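Side-chain contacts in universal stress protein A-like protein (Arabidopsis thaliana, PDB 2GM3), which binds adenosine monophosphate and belongs to the universal stress protein family, its cellular role being unsettled: residues A[23-28]-A[161-166]; A[48-53]-A[90-95]. All coordinates share one frame; numbering follows the deposited sequence.

Overall arrangement
From the N terminus the chain runs through strand 6-11, the central strand of a five-stranded parallel sheet, and reaches residues 23-28 at the start of helix 25-39. Strand 46-54 follows, and its residues 48-53 meet residues 90-95 of helix 81-99, so that interaction 2 closes a loop of moderate length. Only at the end of strand 158-162 does interaction 1 close the far longer loop, bringing residues 161-166 back to the helix start; interaction 2 is nested inside it. Their centres lie about 16 Å apart, yet they touch where Pro23 and Cys27 pack on Phe92. Both reach the same sheet and the same AMP, interaction 1 at the ribose and interaction 2 at the adenine.

Interaction 1 of 2, residues A[23-28]-A[161-166]; sequences PSISCK and IKRNAD. With AMP (adenosine monophosphate), chain G.
Arg163 lays the aliphatic part of its side chain against the first turn of helix 25-39, an apolar contact for all its charge. Its CG sits 3.6 Å from Ser26 CA, while its CD rests 3.7 Å from Ile25 CG2; the side chains of Ile25 and Arg163 cross at about a right angle. The arginine chain bends at its third torsion (chi3 -57°), which turns the guanidinium away from the line of the methylenes. Ser26 CB approaches that group obliquely.

The polar contacts mostly lead beyond the two segments. The guanidinium forms a salt bridge through NH1 with Asp175 and hydrogen bonds to the backbone oxygens of Asp174 and Pro172, so the C-terminal tail fixes the charged end. Asp175 also takes part in a hydrogen bond with Ser26 OG, making the carboxylate a link between the two segments.

Capping and ligand binding share the helix start. Ser24 is the N-cap: its OG accepts from Cys27 N at 3.2 Å with an angle of 161° at the hydrogen. Its hydroxyl, set between the backbone N and the carbonyl carbon (chi1 74°), is thereby turned back over the helix end. Two residues on, Ser26 OG accepts a hydrogen bond of 2.7 Å from AMP O3', and Cys27 CB lies 3.4 Å from that same O3'. Ser26 and Cys27 both belong to the experimentally established AMP site.

The chemistry thus divides the labour: methylenes of Arg163 pack on the helix, while the carboxylate at the tail is likely to ease burial of the arginine charge and to help position the Ser26 hydroxyl against the ribose.

Interaction 2 of 2, residues A[48-53]-A[90-95]; sequences ILLLHV and EFFVNK. With AMP (adenosine monophosphate), chain G.
Leu50 drives both of its terminal methyls at helix 81-99, a compact example of a strand residue packing against a covering helix. CD1 lies 3.5 Å from Phe92 CB and 3.6 Å from Val93 CG2, reaching two successive residues of the helix. The other methyl, CD2, also lies 3.5 Å from Phe92 CB and approaches the aromatic ring obliquely. The leucine therefore straddles the root of the phenylalanine, whose ring leads away from the strand. With an alanine here both methyls go, and Phe92 CB and Val93 CG2 are likely to lose their contacts with this strand, opening a gap between strand and helix.

Phe92 is positioned in turn by its neighbours: Phe91 CD2 stands 3.7 Å above the plane of its ring, over the centre, and Phe31 of helix 25-39 meets it edge-to-face. Farther along the strand, Val53 presents its backbone to the adenine. Its N donates to AMP N1 at 2.9 Å, and its O accepts from AMP N6 at 2.8 Å, a paired recognition of the base edge. His52 ND1 is hydrogen-bonded to Val12 O nearby.

Helix 81-99 lies in the beta-alpha-beta crossover from strand 46-54 to its parallel neighbour 102-109, whose Ala105 touches both Leu50 and Val93. Phe31 packs on Leu50 as well as Phe92, joining two helices over this part of the sheet.

Interaction 1 of 2, residues A[23-28]-A[161-166]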
loop_
_atom_site.group_PDB
_atom_site.type_symbol
_atom_site.label_atom_id
_atom_site.label_comp_id
_atom_site.label_asym_id
_atom_site.label_seq_id
_atom_site.Cartn_x
_atom_site.Cartn_y
_atom_site.Cartn_z
ATOM N N PRO A 23 -7.456 7.064 -18.335
ATOM C CA PRO A 23 -6.453 6.887 -17.257
ATOM C C PRO A 23 -5.427 5.842 -17.656
ATOM O O PRO A 23 -5.704 4.994 -18.495
ATOM C CB PRO A 23 -7.280 6.322 -16.113
ATOM C CG PRO A 23 -8.490 5.628 -16.839
ATOM C CD PRO A 23 -8.799 6.609 -17.932
ATOM N N SER A 24 -4.246 5.895 -17.064
ATOM C CA SER A 24 -3.253 4.837 -17.276
ATOM C C SER A 24 -3.838 3.511 -16.788
ATOM O O SER A 24 -4.622 3.489 -15.830
ATOM C CB SER A 24 -1.956 5.176 -16.541
ATOM O OG SER A 24 -2.055 4.998 -15.141
ATOM N N ILE A 25 -3.468 2.421 -17.442
ATOM C CA ILE A 25 -3.881 1.095 -17.015
ATOM C C ILE A 25 -3.552 0.855 -15.540
ATOM O O ILE A 25 -4.361 0.306 -14.801
ATOM C CB ILE A 25 -3.259 -0.006 -17.866
ATOM C CG1 ILE A 25 -3.519 0.224 -19.356
ATOM C CG2 ILE A 25 -3.858 -1.332 -17.489
ATOM C CD1 ILE A 25 -2.562 -0.539 -20.227
ATOM N N SER A 26 -2.397 1.338 -15.097
ATOM C CA SER A 26 -1.959 1.006 -13.768
ATOM C C SER A 26 -2.764 1.728 -12.675
ATOM O O SER A 26 -3.153 1.133 -11.657
ATOM C CB SER A 26 -0.443 1.198 -13.624
ATOM O OG SER A 26 -0.101 2.560 -13.658
ATOM N N CYS A 27 -3.032 3.005 -12.876
ATOM C CA CYS A 27 -3.727 3.747 -11.840
ATOM C C CYS A 27 -5.194 3.378 -11.876
ATOM O O CYS A 27 -5.858 3.440 -10.867
ATOM C CB CYS A 27 -3.515 5.253 -11.961
ATOM S SG CYS A 27 -4.596 6.073 -13.184
ATOM N N LYS A 28 -5.685 2.947 -13.017
ATOM C CA LYS A 28 -7.042 2.515 -13.141
ATOM C C LYS A 28 -7.216 1.212 -12.371
ATOM O O LYS A 28 -8.166 1.051 -11.574
ATOM C CB LYS A 28 -7.393 2.299 -14.616
ATOM C CG LYS A 28 -8.894 2.286 -14.891
ATOM C CD LYS A 28 -9.229 2.035 -16.383
ATOM C CE LYS A 28 -10.631 1.465 -16.512
ATOM N NZ LYS A 28 -11.117 1.448 -17.938
ATOM N N ILE A 161 -0.083 -1.167 -6.329
ATOM C CA ILE A 161 -0.848 -2.172 -7.045
ATOM C C ILE A 161 -0.357 -2.235 -8.461
ATOM O O ILE A 161 -0.314 -1.218 -9.129
ATOM C CB ILE A 161 -2.373 -1.822 -7.028
ATOM C CG1 ILE A 161 -2.864 -1.707 -5.574
ATOM C CG2 ILE A 161 -3.209 -2.870 -7.819
ATOM C CD1 ILE A 161 -3.822 -0.652 -5.334
ATOM N N LYS A 162 0.029 -3.433 -8.893
ATOM C CA LYS A 162 0.513 -3.708 -10.231
ATOM C C LYS A 162 -0.638 -4.187 -11.063
ATOM O O LYS A 162 -1.652 -4.589 -10.526
ATOM C CB LYS A 162 1.581 -4.791 -10.239
ATOM C CG LYS A 162 2.915 -4.324 -9.675
ATOM C CD LYS A 162 3.799 -5.539 -9.329
ATOM C CE LYS A 162 4.990 -5.150 -8.449
ATOM N NZ LYS A 162 5.273 -6.246 -7.402
ATOM N N ARG A 163 -0.485 -4.150 -12.381
ATOM C CA ARG A 163 -1.549 -4.479 -13.308
ATOM C C ARG A 163 -1.705 -5.974 -13.393
ATOM O O ARG A 163 -0.779 -6.712 -13.075
ATOM C CB ARG A 163 -1.226 -3.908 -14.694
ATOM C CG ARG A 163 -1.247 -2.356 -14.706
ATOM C CD ARG A 163 -0.573 -1.767 -15.909
ATOM N NE ARG A 163 0.787 -2.240 -15.995
ATOM C CZ ARG A 163 1.680 -1.730 -16.813
ATOM N NH1 ARG A 163 1.333 -0.717 -17.614
ATOM N NH2 ARG A 163 2.904 -2.238 -16.841
ATOM N N ASN A 164 -2.879 -6.430 -13.815
ATOM C CA ASN A 164 -3.076 -7.839 -14.120
ATOM C C ASN A 164 -2.210 -8.205 -15.307
ATOM O O ASN A 164 -1.928 -7.378 -16.160
ATOM C CB ASN A 164 -4.558 -8.133 -14.436
ATOM C CG ASN A 164 -5.499 -7.791 -13.261
ATOM O OD1 ASN A 164 -5.088 -7.802 -12.092
ATOM N ND2 ASN A 164 -6.758 -7.485 -13.572
ATOM N N ALA A 165 -1.791 -9.461 -15.366
ATOM C CA ALA A 165 -1.017 -9.957 -16.489
ATOM C C ALA A 165 -1.718 -9.668 -17.818
ATOM O O ALA A 165 -1.068 -9.337 -18.822
ATOM C CB ALA A 165 -0.775 -11.467 -16.346
ATOM N N ASP A 166 -3.042 -9.799 -17.830
ATOM C CA ASP A 166 -3.777 -9.759 -19.099
ATOM C C ASP A 166 -4.061 -8.338 -19.583
ATOM O O ASP A 166 -4.645 -8.149 -20.650
ATOM C CB ASP A 166 -5.065 -10.609 -19.056
ATOM C CG ASP A 166 -6.126 -10.032 -18.111
ATOM O OD1 ASP A 166 -7.204 -10.663 -17.960
ATOM O OD2 ASP A 166 -5.886 -8.948 -17.534
HETATM P P AMP G . 5.334 3.809 -11.969
HETATM O O1P AMP G . 5.781 5.003 -12.600
HETATM O O2P AMP G . 4.951 2.722 -12.902
HETATM O O3P AMP G . 6.122 3.298 -10.861
HETATM O "O5'" AMP G . 3.953 4.123 -11.239
HETATM C "C5'" AMP G . 2.821 4.485 -11.998
HETATM C "C4'" AMP G . 1.874 5.139 -11.028
HETATM O "O4'" AMP G . 2.396 6.421 -10.538
HETATM C "C3'" AMP G . 0.543 5.465 -11.644
HETATM O "O3'" AMP G . -0.275 4.261 -11.599
HETATM C "C2'" AMP G . 0.027 6.519 -10.676
HETATM O "O2'" AMP G . -0.563 5.860 -9.555
HETATM C "C1'" AMP G . 1.289 7.264 -10.258
HETATM N N9 AMP G . 1.504 8.385 -11.195
HETATM C C8 AMP G . 2.304 8.419 -12.286
HETATM N N7 AMP G . 2.208 9.628 -12.865
HETATM C C5 AMP G . 1.382 10.375 -12.122
HETATM C C6 AMP G . 0.906 11.688 -12.183
HETATM N N6 AMP G . 1.249 12.531 -13.140
HETATM N N1 AMP G . 0.060 12.099 -11.247
HETATM C C2 AMP G . -0.350 11.323 -10.264
HETATM N N3 AMP G . 0.076 10.073 -10.154
HETATM C C4 AMP G . 0.939 9.580 -11.063
#

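Interaction 2 of 2, residues A[48-53]-A[90-95]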
loop_
_atom_site.group_PDB
_atom_site.type_symbol
_atom_site.label_atom_id
_atom_site.label_comp_id
_atom_site.label_asym_id
_atom_site.label_seq_id
_atom_site.Cartn_x
_atom_site.Cartn_y
_atom_site.Cartn_z
ATOM N N ILE A 48 -12.067 9.053 -0.883
ATOM C CA ILE A 48 -11.028 8.961 -1.874
ATOM C C ILE A 48 -10.544 10.364 -2.243
ATOM O O ILE A 48 -11.350 11.260 -2.547
ATOM C CB ILE A 48 -11.537 8.243 -3.089
ATOM C CG1 ILE A 48 -12.148 6.896 -2.670
ATOM C CG2 ILE A 48 -10.441 8.094 -4.126
ATOM C CD1 ILE A 48 -11.234 5.891 -1.907
ATOM N N LEU A 49 -9.232 10.565 -2.174
ATOM C CA LEU A 49 -8.637 11.843 -2.545
ATOM C C LEU A 49 -7.850 11.604 -3.847
ATOM O O LEU A 49 -6.857 10.923 -3.842
ATOM C CB LEU A 49 -7.748 12.385 -1.413
ATOM C CG LEU A 49 -8.425 12.489 -0.063
ATOM C CD1 LEU A 49 -7.415 12.734 1.000
ATOM C CD2 LEU A 49 -9.452 13.610 -0.043
ATOM N N LEU A 50 -8.357 12.122 -4.958
ATOM C CA LEU A 50 -7.783 11.851 -6.256
ATOM C C LEU A 50 -6.848 12.960 -6.647
ATOM O O LEU A 50 -7.265 14.101 -6.781
ATOM C CB LEU A 50 -8.878 11.732 -7.291
ATOM C CG LEU A 50 -9.867 10.583 -7.154
ATOM C CD1 LEU A 50 -11.128 10.955 -7.826
ATOM C CD2 LEU A 50 -9.234 9.262 -7.802
ATOM N N LEU A 51 -5.568 12.634 -6.795
ATOM C CA LEU A 51 -4.608 13.625 -7.195
ATOM C C LEU A 51 -3.991 13.296 -8.562
ATOM O O LEU A 51 -3.479 12.183 -8.780
ATOM C CB LEU A 51 -3.543 13.769 -6.135
ATOM C CG LEU A 51 -2.276 14.502 -6.569
ATOM C CD1 LEU A 51 -2.458 16.006 -6.682
ATOM C CD2 LEU A 51 -1.176 14.178 -5.564
ATOM N N HIS A 52 -4.031 14.287 -9.459
ATOM C CA HIS A 52 -3.303 14.216 -10.717
ATOM C C HIS A 52 -2.202 15.224 -10.711
ATOM O O HIS A 52 -2.421 16.404 -10.430
ATOM C CB HIS A 52 -4.212 14.503 -11.910
ATOM C CG HIS A 52 -3.475 14.550 -13.203
ATOM N ND1 HIS A 52 -2.897 13.434 -13.770
ATOM C CD2 HIS A 52 -3.204 15.581 -14.041
ATOM C CE1 HIS A 52 -2.315 13.769 -14.909
ATOM N NE2 HIS A 52 -2.505 15.061 -15.107
ATOM N N VAL A 53 -0.994 14.789 -11.028
ATOM C CA VAL A 53 0.077 15.755 -11.179
ATOM C C VAL A 53 0.286 16.071 -12.652
ATOM O O VAL A 53 0.511 15.192 -13.456
ATOM C CB VAL A 53 1.356 15.322 -10.466
ATOM C CG1 VAL A 53 2.405 16.441 -10.468
ATOM C CG2 VAL A 53 1.020 14.995 -9.047
ATOM N N GLU A 90 -12.456 13.705 -13.720
ATOM C CA GLU A 90 -13.859 13.466 -13.937
ATOM C C GLU A 90 -14.191 11.972 -14.115
ATOM O O GLU A 90 -15.242 11.503 -13.643
ATOM C CB GLU A 90 -14.345 14.281 -15.135
ATOM C CG GLU A 90 -15.831 14.236 -15.322
ATOM C CD GLU A 90 -16.325 15.104 -16.457
ATOM O OE1 GLU A 90 -15.521 15.603 -17.274
ATOM O OE2 GLU A 90 -17.551 15.290 -16.542
ATOM N N PHE A 91 -13.309 11.234 -14.788
ATOM C CA PHE A 91 -13.486 9.785 -14.899
ATOM C C PHE A 91 -13.562 9.109 -13.527
ATOM O O PHE A 91 -14.482 8.354 -13.283
ATOM C CB PHE A 91 -12.432 9.105 -15.795
ATOM C CG PHE A 91 -12.479 7.596 -15.730
ATOM C CD1 PHE A 91 -13.330 6.873 -16.571
ATOM C CD2 PHE A 91 -11.673 6.889 -14.806
ATOM C CE1 PHE A 91 -13.389 5.457 -16.499
ATOM C CE2 PHE A 91 -11.729 5.479 -14.723
ATOM C CZ PHE A 91 -12.577 4.769 -15.573
ATOM N N PHE A 92 -12.652 9.448 -12.624
ATOM C CA PHE A 92 -12.611 8.807 -11.310
ATOM C C PHE A 92 -13.668 9.301 -10.350
ATOM O O PHE A 92 -14.154 8.541 -9.522
ATOM C CB PHE A 92 -11.218 8.929 -10.680
ATOM C CG PHE A 92 -10.178 8.122 -11.387
ATOM C CD1 PHE A 92 -9.348 8.716 -12.334
ATOM C CD2 PHE A 92 -10.026 6.761 -11.114
ATOM C CE1 PHE A 92 -8.365 7.969 -12.993
ATOM C CE2 PHE A 92 -9.049 5.997 -11.769
ATOM C CZ PHE A 92 -8.220 6.593 -12.718
ATOM N N VAL A 93 -14.040 10.570 -10.488
ATOM C CA VAL A 93 -15.059 11.163 -9.654
ATOM C C VAL A 93 -16.411 10.520 -10.008
ATOM O O VAL A 93 -17.228 10.233 -9.129
ATOM C CB VAL A 93 -14.986 12.699 -9.769
ATOM C CG1 VAL A 93 -16.321 13.424 -9.327
ATOM C CG2 VAL A 93 -13.752 13.193 -8.995
ATOM N N ASN A 94 -16.612 10.232 -11.285
ATOM C CA ASN A 94 -17.818 9.535 -11.704
ATOM C C ASN A 94 -17.866 8.134 -11.133
ATOM O O ASN A 94 -18.925 7.683 -10.701
ATOM C CB ASN A 94 -17.945 9.532 -13.214
ATOM C CG ASN A 94 -18.571 10.805 -13.737
ATOM O OD1 ASN A 94 -19.704 11.121 -13.411
ATOM N ND2 ASN A 94 -17.847 11.532 -14.564
ATOM N N LYS A 95 -16.696 7.478 -11.112
ATOM C CA LYS A 95 -16.543 6.118 -10.602
ATOM C C LYS A 95 -16.891 6.060 -9.115
ATOM O O LYS A 95 -17.586 5.151 -8.674
ATOM C CB LYS A 95 -15.114 5.618 -10.831
ATOM C CG LYS A 95 -14.716 5.281 -12.286
ATOM C CD LYS A 95 -15.630 4.245 -12.940
ATOM C CE LYS A 95 -16.475 4.871 -14.033
ATOM N NZ LYS A 95 -17.138 3.829 -14.896
HETATM P P AMP G . 5.334 3.809 -11.969
HETATM O O1P AMP G . 5.781 5.003 -12.600
HETATM O O2P AMP G . 4.951 2.722 -12.902
HETATM O O3P AMP G . 6.122 3.298 -10.861
HETATM O "O5'" AMP G . 3.953 4.123 -11.239
HETATM C "C5'" AMP G . 2.821 4.485 -11.998
HETATM C "C4'" AMP G . 1.874 5.139 -11.028
HETATM O "O4'" AMP G . 2.396 6.421 -10.538
HETATM C "C3'" AMP G . 0.543 5.465 -11.644
HETATM O "O3'" AMP G . -0.275 4.261 -11.599
HETATM C "C2'" AMP G . 0.027 6.519 -10.676
HETATM O "O2'" AMP G . -0.563 5.860 -9.555
HETATM C "C1'" AMP G . 1.289 7.264 -10.258
HETATM N N9 AMP G . 1.504 8.385 -11.195
HETATM C C8 AMP G . 2.304 8.419 -12.286
HETATM N N7 AMP G . 2.208 9.628 -12.865
HETATM C C5 AMP G . 1.382 10.375 -12.122
HETATM C C6 AMP G . 0.906 11.688 -12.183
HETATM N N6 AMP G . 1.249 12.531 -13.140
HETATM N N1 AMP G . 0.060 12.099 -11.247
HETATM C C2 AMP G . -0.350 11.323 -10.264
HETATM N N3 AMP G . 0.076 10.073 -10.154
HETATM C C4 AMP G . 0.939 9.580 -11.063
#